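Local coordinates for protein osa (Shigella flexneri, PDB 4O7K), which acts as a plasmid fertility inhibition factor of the ParB/Srx superfamily and suppresses the oncogenicity of Agrobacterium tumefaciens, at residues A107-V112 and P117-D122. The protein carries 1 engineered substitution. Numbering follows the deposited sequence. Where two conformers were deposited one is given.
Sequences AAHFAV and PVPLAD
Two first torsions, those of His-109 and Val-118, set up the meeting of helix and strand. With chi1 at -166°, CG of His-109 is turned away from its backbone N, which in this one of its two deposited conformers carries the ring out from the helix over the start of the strand, while Val-118 has CG2 anti to its carbonyl carbon, which points that methyl at the helix. CG2 ends up between two rings. It sits 3.6 Å from the centroid of the Phe-110 ring, nearly on the ring normal, and 4.0 Å from the centroid of the His-109 ring, again over the face: one methyl making two CH-pi contacts. The other branch, CG1, reaches towards the far rim of the phenyl ring, 3.9 Å from CZ of Phe-110. Farther along the imidazole, CE1 of His-109 meets CD of Pro-119 at 3.9 Å. The polar end of His-109 is held from the connecting loop, where NE2 hydrogen-bonds to OG of Ser-116. Phe-110 also stacks with Trp-145 of helix 140-148, and Val-118 pairs through its backbone with strand 55-58, so helix 103-112 is packed onto the mixed sheet just where the chain enters strand 118-128. With no hydrogen bond between the two segments, their hold on each other is dispersion and CH-pi attraction, and the Ser-116 bond probably helps fix the imidazole's rotation over the methyl.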
loop_
_atom_site.group_PDB
_atom_site.type_symbol
_atom_site.label_atom_id
_atom_site.label_comp_id
_atom_site.label_asym_id
_atom_site.label_seq_id
_atom_site.Cartn_x
_atom_site.Cartn_y
_atom_site.Cartn_z
ATOM N N ALA A 107 0.179 14.518 1.728
ATOM C CA ALA A 107 1.358 14.981 1.001
ATOM C C ALA A 107 2.288 15.779 1.912
ATOM O O ALA A 107 3.520 15.641 1.849
ATOM C CB ALA A 107 0.941 15.813 -0.193
ATOM N N ALA A 108 1.690 16.602 2.766
ATOM C CA ALA A 108 2.445 17.404 3.726
ATOM C C ALA A 108 3.223 16.525 4.693
ATOM O O ALA A 108 4.393 16.776 4.957
ATOM C CB ALA A 108 1.515 18.329 4.495
ATOM N N HIS A 109 2.580 15.490 5.228
ATOM C CA HIS A 109 3.269 14.594 6.156
ATOM C C HIS A 109 4.386 13.863 5.431
ATOM O O HIS A 109 5.486 13.719 5.959
ATOM C CB HIS A 109 2.307 13.585 6.797
ATOM C CG HIS A 109 2.891 12.868 7.979
ATOM N ND1 HIS A 109 2.205 11.899 8.681
ATOM C CD2 HIS A 109 4.097 12.988 8.587
ATOM C CE1 HIS A 109 2.960 11.454 9.669
ATOM N NE2 HIS A 109 4.114 12.098 9.633
ATOM N N PHE A 110 4.111 13.419 4.207
ATOM C CA PHE A 110 5.134 12.717 3.420
ATOM C C PHE A 110 6.305 13.635 3.066
ATOM O O PHE A 110 7.407 13.171 2.753
ATOM C CB PHE A 110 4.542 12.134 2.129
ATOM C CG PHE A 110 4.010 10.728 2.277
ATOM C CD1 PHE A 110 4.877 9.651 2.422
ATOM C CD2 PHE A 110 2.640 10.479 2.255
ATOM C CE1 PHE A 110 4.388 8.347 2.552
ATOM C CE2 PHE A 110 2.145 9.179 2.390
ATOM C CZ PHE A 110 3.015 8.116 2.535
ATOM N N ALA A 111 6.062 14.939 3.114
ATOM C CA ALA A 111 7.080 15.907 2.719
ATOM C C ALA A 111 8.179 16.029 3.770
ATOM O O ALA A 111 9.320 16.385 3.448
ATOM C CB ALA A 111 6.438 17.270 2.451
ATOM N N VAL A 112 7.850 15.718 5.022
ATOM C CA VAL A 112 8.796 15.931 6.118
ATOM C C VAL A 112 10.031 15.038 6.045
ATOM O O VAL A 112 11.164 15.531 6.133
ATOM C CB VAL A 112 8.126 15.730 7.482
ATOM C CG1 VAL A 112 9.166 15.794 8.588
ATOM C CG2 VAL A 112 7.060 16.785 7.687
ATOM N N PRO A 117 8.508 9.825 9.828
ATOM C CA PRO A 117 8.014 8.853 8.849
ATOM C C PRO A 117 6.509 8.635 8.989
ATOM O O PRO A 117 5.972 8.699 10.093
ATOM C CB PRO A 117 8.793 7.577 9.178
ATOM C CG PRO A 117 9.292 7.765 10.574
ATOM C CD PRO A 117 9.495 9.238 10.751
ATOM N N VAL A 118 5.850 8.386 7.864
ATOM C CA VAL A 118 4.417 8.121 7.843
ATOM C C VAL A 118 4.112 6.691 8.305
ATOM O O VAL A 118 4.658 5.738 7.761
ATOM C CB VAL A 118 3.846 8.337 6.430
ATOM C CG1 VAL A 118 2.332 8.026 6.398
ATOM C CG2 VAL A 118 4.118 9.763 5.974
ATOM N N PRO A 119 3.240 6.535 9.315
ATOM C CA PRO A 119 2.843 5.187 9.752
ATOM C C PRO A 119 2.164 4.387 8.637
ATOM O O PRO A 119 1.513 4.963 7.762
ATOM C CB PRO A 119 1.874 5.463 10.906
ATOM C CG PRO A 119 2.294 6.819 11.415
ATOM C CD PRO A 119 2.677 7.583 10.185
ATOM N N LEU A 120 2.342 3.071 8.667
ATOM C CA LEU A 120 1.762 2.190 7.662
ATOM C C LEU A 120 0.237 2.189 7.699
ATOM O O LEU A 120 -0.369 2.422 8.738
ATOM C CB LEU A 120 2.259 0.760 7.863
ATOM C CG LEU A 120 3.776 0.569 7.760
ATOM C CD1 LEU A 120 4.092 -0.918 7.890
ATOM C CD2 LEU A 120 4.265 1.135 6.450
ATOM N N ALA A 121 -0.354 1.903 6.546
ATOM C CA ALA A 121 -1.773 1.597 6.435
ATOM C C ALA A 121 -2.079 0.234 7.035
ATOM O O ALA A 121 -1.254 -0.689 6.980
ATOM C CB ALA A 121 -2.200 1.630 4.983
ATOM N N ASP A 122 -3.270 0.120 7.604
ATOM C CA ASP A 122 -3.806 -1.149 8.101
ATOM C C ASP A 122 -4.895 -1.647 7.157
ATOM O O ASP A 122 -5.940 -1.013 7.020
ATOM C CB ASP A 122 -4.365 -0.972 9.507
ATOM C CG ASP A 122 -3.287 -0.635 10.517
ATOM O OD1 ASP A 122 -2.675 -1.574 11.067
ATOM O OD2 ASP A 122 -3.052 0.569 10.760
#